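Ribose/Galactose Isomerase (Vibrio parahaemolyticus, PDB 3ONO) probably interconverts aldose and ketose forms of sugar phosphates, as an isomerase of the LacAB/RpiB family. Local coordinates at residues 60-64 with 65-69; 200-203 with 204-207; 23-26 with 27-31; 181-184 with 185-189. One frame throughout, in Å; residues are numbered along the deposited sequence. Where two conformers were deposited one is given.

Contact 1 of 4, residues 60-64 with 65-69; sequences ILLNS and KAVDF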
ATOM      1  N   ILE A  60     -22.245  12.026 -19.141  1.00 21.26           N
ATOM      2  CA  ILE A  60     -23.066  11.882 -20.349  1.00 24.09           C
ATOM      3  C   ILE A  60     -23.306  10.404 -20.641  1.00 25.24           C
ATOM      4  O   ILE A  60     -24.439   9.990 -20.920  1.00 26.51           O
ATOM      5  CB  ILE A  60     -22.444  12.601 -21.543  1.00 25.22           C
ATOM      6  CG1 ILE A  60     -22.521  14.116 -21.298  1.00 25.60           C
ATOM      7  CG2 ILE A  60     -23.182  12.227 -22.848  1.00 25.68           C
ATOM      8  CD1 ILE A  60     -21.678  14.953 -22.251  1.00 26.79           C
ATOM      9  N   LEU A  61     -22.253   9.595 -20.532  1.00 24.35           N
ATOM     10  CA  LEU A  61     -22.402   8.182 -20.848  1.00 21.43           C
ATOM     11  C   LEU A  61     -23.221   7.432 -19.806  1.00 28.61           C
ATOM     12  O   LEU A  61     -23.984   6.542 -20.157  1.00 28.44           O
ATOM     13  CB  LEU A  61     -21.042   7.528 -21.079  1.00 22.55           C
ATOM     14  CG  LEU A  61     -20.201   8.003 -22.267  1.00 24.04           C
ATOM     15  CD1 LEU A  61     -18.824   7.337 -22.289  1.00 26.67           C
ATOM     16  CD2 LEU A  61     -20.923   7.748 -23.597  1.00 27.48           C
ATOM     17  N   LEU A  62     -23.054   7.755 -18.521  1.00 24.59           N
ATOM     18  CA  LEU A  62     -23.796   7.031 -17.486  1.00 23.37           C
ATOM     19  C   LEU A  62     -25.236   7.513 -17.402  1.00 25.19           C
ATOM     20  O   LEU A  62     -26.165   6.718 -17.331  1.00 26.10           O
ATOM     21  CB  LEU A  62     -23.105   7.151 -16.116  1.00 20.20           C
ATOM     22  CG  LEU A  62     -21.813   6.338 -16.005  1.00 22.58           C
ATOM     23  CD1 LEU A  62     -20.965   6.834 -14.841  1.00 21.66           C
ATOM     24  CD2 LEU A  62     -22.086   4.831 -15.861  1.00 25.67           C
ATOM     25  N   ASN A  63     -25.438   8.820 -17.435  1.00 22.12           N
ATOM     26  CA  ASN A  63     -26.796   9.335 -17.322  1.00 21.82           C
ATOM     27  C   ASN A  63     -27.662   9.028 -18.543  1.00 27.38           C
ATOM     28  O   ASN A  63     -28.885   8.978 -18.432  1.00 29.17           O
ATOM     29  CB  ASN A  63     -26.775  10.842 -17.040  1.00 25.17           C
ATOM     30  CG  ASN A  63     -26.471  11.122 -15.588  1.00 27.98           C
ATOM     31  OD1 ASN A  63     -27.128  10.561 -14.718  1.00 25.25           O
ATOM     32  ND2 ASN A  63     -25.460  11.950 -15.312  1.00 20.31           N
ATOM     33  N   SER A  64     -27.036   8.799 -19.695  1.00 26.65           N
ATOM     34  CA  SER A  64     -27.803   8.509 -20.913  1.00 28.29           C
ATOM     35  C   SER A  64     -28.001   7.008 -21.008  1.00 29.61           C
ATOM     36  O   SER A  64     -28.647   6.500 -21.931  1.00 32.38           O
ATOM     37  CB  SER A  64     -27.046   8.985 -22.144  1.00 28.56           C
ATOM     38  OG  SER A  64     -25.913   8.157 -22.373  1.00 26.04           O
ATOM     39  N   LYS A  65     -27.414   6.299 -20.050  1.00 28.59           N
ATOM     40  CA  LYS A  65     -27.432   4.850 -20.030  1.00 30.54           C
ATOM     41  C   LYS A  65     -26.682   4.200 -21.191  1.00 31.37           C
ATOM     42  O   LYS A  65     -26.854   3.015 -21.455  1.00 31.57           O
ATOM     43  CB  LYS A  65     -28.857   4.326 -19.907  1.00 38.91           C
ATOM     44  CG  LYS A  65     -29.558   4.814 -18.650  1.00 48.66           C
ATOM     45  CD  LYS A  65     -30.933   4.193 -18.535  1.00 66.62           C
ATOM     46  CE  LYS A  65     -31.803   4.908 -17.505  1.00 75.90           C
ATOM     47  NZ  LYS A  65     -33.205   4.378 -17.517  1.00 81.12           N
ATOM     48  N   ALA A  66     -25.822   4.965 -21.851  1.00 29.70           N
ATOM     49  CA  ALA A  66     -24.979   4.422 -22.916  1.00 29.64           C
ATOM     50  C   ALA A  66     -24.030   3.351 -22.401  1.00 32.45           C
ATOM     51  O   ALA A  66     -23.721   2.392 -23.108  1.00 32.77           O
ATOM     52  CB  ALA A  66     -24.194   5.533 -23.605  1.00 31.89           C
ATOM     53  N   VAL A  67     -23.545   3.524 -21.175  1.00 26.67           N
ATOM     54  CA  VAL A  67     -22.748   2.495 -20.533  1.00 26.90           C
ATOM     55  C   VAL A  67     -23.215   2.300 -19.096  1.00 27.23           C
ATOM     56  O   VAL A  67     -23.951   3.126 -18.548  1.00 27.90           O
ATOM     57  CB  VAL A  67     -21.228   2.798 -20.548  1.00 31.00           C
ATOM     58  CG1 VAL A  67     -20.747   3.069 -21.968  1.00 30.33           C
ATOM     59  CG2 VAL A  67     -20.900   3.951 -19.614  1.00 31.06           C
ATOM     60  N   ASP A  68     -22.765   1.196 -18.502  1.00 27.63           N
ATOM     61  CA  ASP A  68     -23.137   0.826 -17.146  1.00 27.28           C
ATOM     62  C   ASP A  68     -22.055   1.164 -16.133  1.00 25.24           C
ATOM     63  O   ASP A  68     -22.356   1.312 -14.954  1.00 28.17           O
ATOM     64  CB  ASP A  68     -23.429  -0.672 -17.066  1.00 26.90           C
ATOM     65  CG  ASP A  68     -24.475  -1.108 -18.076  1.00 32.96           C
ATOM     66  OD1 ASP A  68     -25.577  -0.523 -18.043  1.00 37.03           O
ATOM     67  OD2 ASP A  68     -24.172  -2.005 -18.898  1.00 36.57           O
ATOM     68  N   PHE A  69     -20.812   1.298 -16.589  1.00 25.61           N
ATOM     69  CA  PHE A  69     -19.682   1.436 -15.668  1.00 22.53           C
ATOM     70  C   PHE A  69     -18.562   2.194 -16.364  1.00 24.93           C
ATOM     71  O   PHE A  69     -18.356   2.048 -17.572  1.00 28.55           O
ATOM     72  CB  PHE A  69     -19.172   0.048 -15.259  1.00 19.98           C
ATOM     73  CG  PHE A  69     -18.438   0.029 -13.933  1.00 22.70           C
ATOM     74  CD1 PHE A  69     -17.078   0.256 -13.884  1.00 25.32           C
ATOM     75  CD2 PHE A  69     -19.120  -0.207 -12.747  1.00 22.98           C
ATOM     76  CE1 PHE A  69     -16.386   0.223 -12.670  1.00 25.90           C
ATOM     77  CE2 PHE A  69     -18.441  -0.235 -11.513  1.00 23.35           C
ATOM     78  CZ  PHE A  69     -17.071  -0.012 -11.482  1.00 24.83           C
TER
HETATM   79  O   HOH W   1     -25.791   4.078 -16.654  1.00 29.95           O

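Contact 2 of 4, residues 200-203 with 204-207; sequences CQVP and EIAE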
ATOM      1  N   CYS A 200     -26.967   5.470 -26.466  1.00 34.12           N
ATOM      2  CA  CYS A 200     -27.754   6.425 -25.685  1.00 34.22           C
ATOM      3  C   CYS A 200     -29.227   6.023 -25.624  1.00 38.91           C
ATOM      4  O   CYS A 200     -29.826   5.721 -26.650  1.00 40.36           O
ATOM      5  CB  CYS A 200     -27.635   7.839 -26.262  1.00 31.63           C
ATOM      6  SG  CYS A 200     -28.716   9.069 -25.499  1.00 34.19           S
ATOM      7  N   GLN A 201     -29.805   6.029 -24.426  1.00 35.82           N
ATOM      8  CA  GLN A 201     -31.204   5.666 -24.250  1.00 37.52           C
ATOM      9  C   GLN A 201     -32.050   6.851 -23.835  1.00 37.50           C
ATOM     10  O   GLN A 201     -33.227   6.695 -23.516  1.00 39.62           O
ATOM     11  CB  GLN A 201     -31.351   4.585 -23.189  1.00 40.47           C
ATOM     12  CG  GLN A 201     -30.586   3.319 -23.462  1.00 41.62           C
ATOM     13  CD  GLN A 201     -31.124   2.166 -22.644  1.00 54.91           C
ATOM     14  OE1 GLN A 201     -32.304   2.152 -22.281  1.00 62.55           O
ATOM     15  NE2 GLN A 201     -30.265   1.188 -22.344  1.00 53.15           N
ATOM     16  N   VAL A 202     -31.450   8.034 -23.822  1.00 34.24           N
ATOM     17  CA  VAL A 202     -32.153   9.232 -23.361  1.00 30.02           C
ATOM     18  C   VAL A 202     -32.130  10.326 -24.421  1.00 28.78           C
ATOM     19  O   VAL A 202     -31.146  11.036 -24.580  1.00 33.80           O
ATOM     20  CB  VAL A 202     -31.515   9.771 -22.070  1.00 32.75           C
ATOM     21  CG1 VAL A 202     -32.244  11.035 -21.610  1.00 35.79           C
ATOM     22  CG2 VAL A 202     -31.521   8.696 -21.002  1.00 32.34           C
ATOM     23  N   PRO A 203     -33.236  10.476 -25.164  1.00 34.11           N
ATOM     24  CA  PRO A 203     -33.197  11.393 -26.299  1.00 33.83           C
ATOM     25  C   PRO A 203     -32.789  12.818 -25.965  1.00 34.90           C
ATOM     26  O   PRO A 203     -32.116  13.443 -26.793  1.00 37.24           O
ATOM     27  CB  PRO A 203     -34.644  11.359 -26.818  1.00 39.64           C
ATOM     28  CG  PRO A 203     -35.092   9.962 -26.503  1.00 39.77           C
ATOM     29  CD  PRO A 203     -34.447   9.636 -25.162  1.00 38.44           C
ATOM     30  N   GLU A 204     -33.200  13.348 -24.816  1.00 33.53           N
ATOM     31  CA  GLU A 204     -32.879  14.735 -24.520  1.00 34.55           C
ATOM     32  C   GLU A 204     -31.359  14.948 -24.489  1.00 32.47           C
ATOM     33  O   GLU A 204     -30.853  15.991 -24.937  1.00 31.21           O
ATOM     34  CB  GLU A 204     -33.512  15.228 -23.214  1.00 37.89           C
ATOM     35  CG  GLU A 204     -33.256  16.733 -23.012  1.00 41.08           C
ATOM     36  CD  GLU A 204     -33.760  17.301 -21.685  1.00 48.69           C
ATOM     37  OE1 GLU A 204     -34.038  16.506 -20.755  1.00 54.29           O
ATOM     38  OE2 GLU A 204     -33.864  18.558 -21.582  1.00 42.77           O
ATOM     39  N   ILE A 205     -30.644  13.957 -23.964  1.00 31.93           N
ATOM     40  CA  ILE A 205     -29.184  14.047 -23.899  1.00 28.10           C
ATOM     41  C   ILE A 205     -28.576  13.945 -25.300  1.00 30.88           C
ATOM     42  O   ILE A 205     -27.713  14.742 -25.671  1.00 31.39           O
ATOM     43  CB  ILE A 205     -28.597  12.989 -22.963  1.00 28.70           C
ATOM     44  CG1 ILE A 205     -29.161  13.183 -21.552  1.00 26.03           C
ATOM     45  CG2 ILE A 205     -27.069  13.081 -22.960  1.00 27.21           C
ATOM     46  CD1 ILE A 205     -28.577  12.206 -20.517  1.00 26.61           C
ATOM     47  N   ALA A 206     -29.061  12.996 -26.093  1.00 30.70           N
ATOM     48  CA  ALA A 206     -28.595  12.866 -27.467  1.00 36.34           C
ATOM     49  C   ALA A 206     -28.797  14.176 -28.231  1.00 36.04           C
ATOM     50  O   ALA A 206     -27.892  14.657 -28.919  1.00 35.58           O
ATOM     51  CB  ALA A 206     -29.320  11.739 -28.161  1.00 37.92           C
ATOM     52  N   GLU A 207     -29.980  14.763 -28.112  0.57 36.09           N
ATOM     53  CA  GLU A 207     -30.252  15.998 -28.838  0.57 37.52           C
ATOM     54  C   GLU A 207     -29.331  17.122 -28.385  0.57 36.77           C
ATOM     55  O   GLU A 207     -28.847  17.907 -29.204  0.57 35.63           O
ATOM     56  CB  GLU A 207     -31.724  16.400 -28.717  0.57 42.89           C
ATOM     57  CG  GLU A 207     -32.654  15.562 -29.593  0.57 51.37           C
ATOM     58  CD  GLU A 207     -32.263  15.589 -31.067  0.57 56.28           C
ATOM     59  OE1 GLU A 207     -32.186  16.696 -31.644  0.57 56.43           O
ATOM     60  OE2 GLU A 207     -32.025  14.502 -31.642  0.57 58.54           O
TER

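Contact 3 of 4, residues 23-26 with 27-31; sequences GELN and SVAGG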
ATOM      1  N   GLY A  23      -5.539  -2.799 -23.067  1.00 27.57           N
ATOM      2  CA  GLY A  23      -5.132  -4.190 -23.235  1.00 30.98           C
ATOM      3  C   GLY A  23      -5.602  -5.070 -22.090  1.00 33.79           C
ATOM      4  O   GLY A  23      -6.234  -6.109 -22.307  1.00 33.19           O
ATOM      5  N   GLU A  24      -5.319  -4.639 -20.859  1.00 28.98           N
ATOM      6  CA  GLU A  24      -5.720  -5.414 -19.694  1.00 28.49           C
ATOM      7  C   GLU A  24      -7.239  -5.441 -19.563  1.00 29.63           C
ATOM      8  O   GLU A  24      -7.810  -6.473 -19.228  1.00 31.04           O
ATOM      9  CB  GLU A  24      -5.074  -4.874 -18.414  1.00 26.13           C
ATOM     10  CG  GLU A  24      -3.525  -4.891 -18.427  1.00 28.78           C
ATOM     11  CD  GLU A  24      -2.941  -6.289 -18.348  1.00 35.17           C
ATOM     12  OE1 GLU A  24      -3.712  -7.261 -18.180  1.00 36.48           O
ATOM     13  OE2 GLU A  24      -1.699  -6.414 -18.455  1.00 35.59           O
ATOM     14  N   LEU A  25      -7.900  -4.312 -19.822  1.00 29.49           N
ATOM     15  CA  LEU A  25      -9.352  -4.253 -19.638  1.00 26.70           C
ATOM     16  C   LEU A  25     -10.053  -5.171 -20.637  1.00 28.87           C
ATOM     17  O   LEU A  25     -10.963  -5.923 -20.285  1.00 29.50           O
ATOM     18  CB  LEU A  25      -9.891  -2.810 -19.751  1.00 24.83           C
ATOM     19  CG  LEU A  25     -11.373  -2.632 -19.404  1.00 22.71           C
ATOM     20  CD1 LEU A  25     -11.640  -3.080 -17.958  1.00 24.56           C
ATOM     21  CD2 LEU A  25     -11.766  -1.168 -19.582  1.00 25.73           C
ATOM     22  N   ASN A  26      -9.626  -5.093 -21.891  1.00 29.76           N
ATOM     23  CA  ASN A  26     -10.195  -5.921 -22.935  1.00 31.50           C
ATOM     24  C   ASN A  26      -9.970  -7.394 -22.629  1.00 32.10           C
ATOM     25  O   ASN A  26     -10.885  -8.205 -22.752  1.00 38.54           O
ATOM     26  CB  ASN A  26      -9.587  -5.543 -24.277  1.00 35.80           C
ATOM     27  CG  ASN A  26     -10.313  -4.389 -24.920  1.00 41.04           C
ATOM     28  OD1 ASN A  26     -11.539  -4.412 -25.038  1.00 41.39           O
ATOM     29  ND2 ASN A  26      -9.571  -3.352 -25.307  1.00 41.96           N
ATOM     30  N   SER A  27      -8.750  -7.723 -22.216  1.00 30.22           N
ATOM     31  CA  SER A  27      -8.414  -9.094 -21.848  1.00 34.32           C
ATOM     32  C   SER A  27      -9.297  -9.599 -20.707  1.00 37.09           C
ATOM     33  O   SER A  27      -9.964 -10.631 -20.829  1.00 38.38           O
ATOM     34  CB  SER A  27      -6.933  -9.193 -21.467  1.00 40.75           C
ATOM     35  OG  SER A  27      -6.609 -10.492 -21.012  1.00 51.11           O
ATOM     36  N   VAL A  28      -9.309  -8.867 -19.596  1.00 32.90           N
ATOM     37  CA  VAL A  28     -10.029  -9.316 -18.408  1.00 30.17           C
ATOM     38  C   VAL A  28     -11.541  -9.194 -18.554  1.00 31.93           C
ATOM     39  O   VAL A  28     -12.265 -10.183 -18.451  1.00 34.01           O
ATOM     40  CB  VAL A  28      -9.586  -8.547 -17.145  1.00 28.73           C
ATOM     41  CG1 VAL A  28     -10.433  -8.974 -15.954  1.00 28.36           C
ATOM     42  CG2 VAL A  28      -8.113  -8.793 -16.889  1.00 27.49           C
ATOM     43  N   ALA A  29     -12.019  -7.973 -18.791  1.00 32.48           N
ATOM     44  CA  ALA A  29     -13.448  -7.733 -18.812  1.00 30.15           C
ATOM     45  C   ALA A  29     -14.076  -8.350 -20.048  1.00 32.51           C
ATOM     46  O   ALA A  29     -15.185  -8.874 -19.991  1.00 32.60           O
ATOM     47  CB  ALA A  29     -13.759  -6.218 -18.729  1.00 28.99           C
ATOM     48  N   GLY A  30     -13.365  -8.296 -21.167  1.00 36.01           N
ATOM     49  CA  GLY A  30     -13.853  -8.935 -22.379  1.00 40.68           C
ATOM     50  C   GLY A  30     -13.994 -10.437 -22.174  1.00 43.32           C
ATOM     51  O   GLY A  30     -14.995 -11.045 -22.558  1.00 42.49           O
ATOM     52  N   GLY A  31     -12.991 -11.037 -21.544  1.00 41.92           N
ATOM     53  CA  GLY A  31     -13.013 -12.468 -21.294  1.00 43.39           C
ATOM     54  C   GLY A  31     -14.168 -12.864 -20.397  1.00 45.43           C
ATOM     55  O   GLY A  31     -14.659 -13.985 -20.460  1.00 49.41           O
TER

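Contact 4 of 4, residues 181-184 with 185-189; sequences ELVK and TAVGS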
ATOM      1  N   GLU A 181     -17.425  25.211 -23.993  1.00 23.37           N
ATOM      2  CA  GLU A 181     -16.171  24.755 -24.595  1.00 27.65           C
ATOM      3  C   GLU A 181     -15.738  23.404 -23.986  1.00 27.96           C
ATOM      4  O   GLU A 181     -15.268  22.515 -24.686  1.00 24.90           O
ATOM      5  CB  GLU A 181     -15.053  25.773 -24.351  1.00 36.75           C
ATOM      6  CG  GLU A 181     -14.569  26.546 -25.582  1.00 56.89           C
ATOM      7  CD  GLU A 181     -13.027  26.677 -25.615  1.00 60.54           C
ATOM      8  OE1 GLU A 181     -12.464  27.651 -25.037  1.00 41.50           O
ATOM      9  OE2 GLU A 181     -12.379  25.789 -26.221  1.00 70.21           O
ATOM     10  N   LEU A 182     -15.882  23.281 -22.675  1.00 24.45           N
ATOM     11  CA  LEU A 182     -15.516  22.036 -22.003  1.00 22.47           C
ATOM     12  C   LEU A 182     -16.371  20.896 -22.511  1.00 27.25           C
ATOM     13  O   LEU A 182     -15.860  19.822 -22.782  1.00 24.89           O
ATOM     14  CB  LEU A 182     -15.684  22.136 -20.493  1.00 26.10           C
ATOM     15  CG  LEU A 182     -14.710  23.008 -19.712  1.00 24.08           C
ATOM     16  CD1 LEU A 182     -15.182  23.097 -18.276  1.00 24.97           C
ATOM     17  CD2 LEU A 182     -13.278  22.440 -19.767  1.00 25.38           C
ATOM     18  N   VAL A 183     -17.677  21.116 -22.642  1.00 26.37           N
ATOM     19  CA  VAL A 183     -18.540  20.007 -23.024  1.00 24.80           C
ATOM     20  C   VAL A 183     -18.293  19.619 -24.480  1.00 27.43           C
ATOM     21  O   VAL A 183     -18.276  18.427 -24.816  1.00 27.96           O
ATOM     22  CB  VAL A 183     -20.022  20.317 -22.792  1.00 27.02           C
ATOM     23  CG1 VAL A 183     -20.851  19.049 -22.994  1.00 26.78           C
ATOM     24  CG2 VAL A 183     -20.230  20.891 -21.383  1.00 23.33           C
ATOM     25  N   LYS A 184     -18.117  20.616 -25.351  1.00 26.09           N
ATOM     26  CA  LYS A 184     -17.804  20.331 -26.751  1.00 25.18           C
ATOM     27  C   LYS A 184     -16.547  19.472 -26.871  1.00 28.14           C
ATOM     28  O   LYS A 184     -16.492  18.524 -27.674  1.00 29.16           O
ATOM     29  CB  LYS A 184     -17.620  21.624 -27.559  1.00 25.43           C
ATOM     30  CG  LYS A 184     -18.867  22.450 -27.706  1.00 38.28           C
ATOM     31  CD  LYS A 184     -18.540  23.758 -28.444  1.00 47.68           C
ATOM     32  CE  LYS A 184     -19.795  24.539 -28.795  1.00 55.61           C
ATOM     33  NZ  LYS A 184     -20.407  25.155 -27.589  1.00 61.07           N
ATOM     34  N   THR A 185     -15.534  19.809 -26.084  1.00 25.91           N
ATOM     35  CA  THR A 185     -14.289  19.039 -26.095  1.00 26.88           C
ATOM     36  C   THR A 185     -14.561  17.625 -25.600  1.00 25.26           C
ATOM     37  O   THR A 185     -14.094  16.653 -26.186  1.00 28.03           O
ATOM     38  CB  THR A 185     -13.201  19.705 -25.238  1.00 27.05           C
ATOM     39  OG1 THR A 185     -12.824  20.956 -25.849  1.00 32.59           O
ATOM     40  CG2 THR A 185     -11.961  18.778 -25.122  1.00 28.18           C
ATOM     41  N   ALA A 186     -15.352  17.518 -24.533  1.00 24.81           N
ATOM     42  CA  ALA A 186     -15.638  16.203 -23.935  1.00 28.20           C
ATOM     43  C   ALA A 186     -16.291  15.243 -24.937  1.00 29.36           C
ATOM     44  O   ALA A 186     -15.990  14.047 -24.938  1.00 27.28           O
ATOM     45  CB  ALA A 186     -16.513  16.355 -22.677  1.00 25.35           C
ATOM     46  N   VAL A 187     -17.174  15.754 -25.789  1.00 28.31           N
ATOM     47  CA  VAL A 187     -17.898  14.879 -26.710  1.00 28.08           C
ATOM     48  C   VAL A 187     -17.293  14.889 -28.109  1.00 31.61           C
ATOM     49  O   VAL A 187     -17.861  14.324 -29.037  1.00 33.71           O
ATOM     50  CB  VAL A 187     -19.386  15.250 -26.806  1.00 27.41           C
ATOM     51  CG1 VAL A 187     -19.988  15.358 -25.411  1.00 28.85           C
ATOM     52  CG2 VAL A 187     -19.549  16.568 -27.549  1.00 28.72           C
ATOM     53  N   GLY A 188     -16.126  15.506 -28.245  1.00 31.77           N
ATOM     54  CA  GLY A 188     -15.526  15.721 -29.549  1.00 34.23           C
ATOM     55  C   GLY A 188     -14.924  14.551 -30.319  1.00 34.47           C
ATOM     56  O   GLY A 188     -14.864  14.606 -31.539  1.00 37.80           O
ATOM     57  N   SER A 189     -14.478  13.490 -29.645  1.00 30.27           N
ATOM     58  CA  SER A 189     -13.750  12.430 -30.351  1.00 30.73           C
ATOM     59  C   SER A 189     -14.666  11.435 -31.067  1.00 33.41           C
ATOM     60  O   SER A 189     -15.807  11.226 -30.659  1.00 35.34           O
ATOM     61  CB  SER A 189     -12.827  11.659 -29.395  1.00 32.09           C
ATOM     62  OG  SER A 189     -13.515  10.545 -28.851  1.00 36.18           O
TER

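Contact 1 of 4, residues 60-64 with 65-69
Lys65, Leu62 and Val67 carry most of this local contact, in which the chain leaves a helix and folds back over its last turn. Lys65 contributes chiefly through its backbone: its N donates to Leu62 O at 3.0 Å, standing above the carbonyl plane, while the extended side chain runs out from the protein. Two residues on, Val67 N makes the longer return bond to Leu61 O, 3.2 Å and nearly straight (164° at the hydrogen). The positive phi of 65° at Lys65, with the chain bonded back into the last turn, marks a Schellman motif, and it ends helix 51-63 just before strand 69-74, a member of the parallel sheet in this alpha-beta-alpha sandwich. The reversal brings apolar groups together. CG2 of Val67 meets Leu61 CB at 3.9 Å and Leu62 CD2 at 4.0 Å. The CB of Leu62 points away from the following residues, yet its CD2 methyl turns back and rests 3.6 Å from Asp68 O. A water joins Leu62 to Val67, donating to both carbonyl oxygens. Inside the turn the Ser64 hydroxyl is used twice: OG donates to Ile60 O at 2.8 Å and accepts from Ala66 N at 3.2 Å. Its first torsion, 71°, sets OG between the backbone N and the carbonyl carbon, where it can reach both. Ile60 O also takes the backbone N of Ser64, giving it two donors. Phe192, Cys195 and Phe196 of helix 190-199 pack against Leu61, Val67 and Ser64 respectively.

Contact 2 of 4, residues 200-203 with 204-207
Val202 and Ile205 meet with their side chains crossing obliquely, CG1 of Val202 lying 3.8 Å from CG1 of Ile205, with Ile205 CD1 slightly farther from that methyl. In Val202 this branch is anti to the backbone N (chi1 179°), which carries it to the side where Ile205 lies. A second pair closes the turn: Cys200 points its CB toward the helix and sets SG 3.8 Å from the Ala206 methyl. That sulfur also accepts from Val202 N at 3.4 Å, a bond with a 153° angle at the hydrogen, so the loop backbone is tied to the group that touches Ala206. The arrangement is the start of helix 203-212, with Val202 at the N-cap and Pro203 as the first helical residue. Val202 O opens the helical bonding, taking Ala206 N at 3.2 Å, in the carbonyl plane and almost straight, together with a weak bond from Ile205 N. Pro203 O follows with Glu207 N at 2.8 Å. On its buried flank Ile205 packs against Ile60 and Asn63 of helix 51-63 and against Val172 of helix 171-177.

Contact 3 of 4, residues 23-26 with 27-31
Gly23 O and Glu24 O accept from Ser27 N and Val28 N at 3.0 and 2.8 Å respectively, as in a regular alpha-helix, whereas the next turn widens. Leu25 O takes Ala29 N at 2.7 Å, but the angle at the hydrogen falls to 140°, and the same oxygen receives a weak bond from Gly30 N at 3.5 Å. Gly30 N also makes a weak bond to Asn26 O, bent to 123°. The bond from Gly30 N to Leu25 O, five residues apart, is the mark of the pi-type turn at residues 27-30, though it is weak. Gly30 CA also lies 3.1 Å from Asn26 O, and the alpha-helical pattern resumes with Gly31 N bonded to Ser27 O. Among the side chains, Leu25 CD1 lies 3.9 Å from Ala29 CB. The leucine CG is anti to the backbone N and chi2 is 60°, which folds CD1 forward along the helix toward the alanine methyl. Val28 leans on the preceding turn through its CG2, 3.3 Å from Glu24 O, the very carbonyl that its own N uses. The CB of Glu24 points away from residues 27-31, and OE1 forms a salt bridge with Arg130. The segment belongs to helix 18-31 of the beta-alpha-beta unit made with strands 5-8 and 35-38. Leu25 and Ala29 face the sheet, touching Leu8 and Ile6 of strand 5-8 and Val36 of strand 35-38, while Val28 packs on Arg130, Phe133 and Glu134 of helix 125-136.

Contact 4 of 4, residues 181-184 with 185-189
Glu181 and Thr185 begin a run of backbone hydrogen bonds that holds these residues together: Thr185 N to Glu181 O at 3.1 Å, Ala186 N to Leu182 O at 2.9 Å and Val187 N to Val183 O at 3.1 Å. The angle at the hydrogen declines along the run, from 159° to 147°. Beyond it the pattern tightens, since Gly188 N bonds to Thr185 O, three residues back, while Lys184 O is near the same N-H at too poor an angle to count. Thr185 O is further used by His47 NE2. These bonds belong to helix 180-186, one of the short C-terminal helices, and the chain then passes straight on to helix 190-199, where Ser189 is the N-cap and its OG accepts from Phe192 N. One apolar pair spans the turn, CG1 of Val183 and CG1 of Val187 at 4.5 Å; methyl-to-carbonyl contacts are closer. The other methyl of Val187, CG2, sits between its own backbone N and carbonyl carbon, and there it passes 3.5 Å from Val183 O and 3.6 Å from Lys184 O. The side chain of Thr185 lies against the preceding turn, its CB 3.5 Å and its OG1 3.1 Å from Glu181 O. Beyond the segment, Val183 rests on Tyr208 and Leu212 of helix 203-212, and Ala186 on Met57 of helix 51-63. Leu182 touches Val163 of a neighbouring subunit.

Along the chain the order is contact 3, contact 1, contact 4, contact 2. Contact 3 is on helix 18-31, contact 1 at the end of helix 51-63 and the loop after it; their centres are about 20 Å apart, without touch. Contacts 4 and 2 lie on C-terminal helices, about 16 Å apart between centres; both have neighbours on helix 51-63, though they do not touch each other. Contact 1 meets contact 2, where Ser64 O probably hydrogen-bonds Gln201 N at 2.8 Å, and contact 4, where Ile60 CD1 lies 3.6 Å from Val187 CG1. Helix 51-63 and the residues after it thus form part of the surface against which the C-terminal helices pack, while contact 3 stands about 28 Å from contact 2, centre to centre.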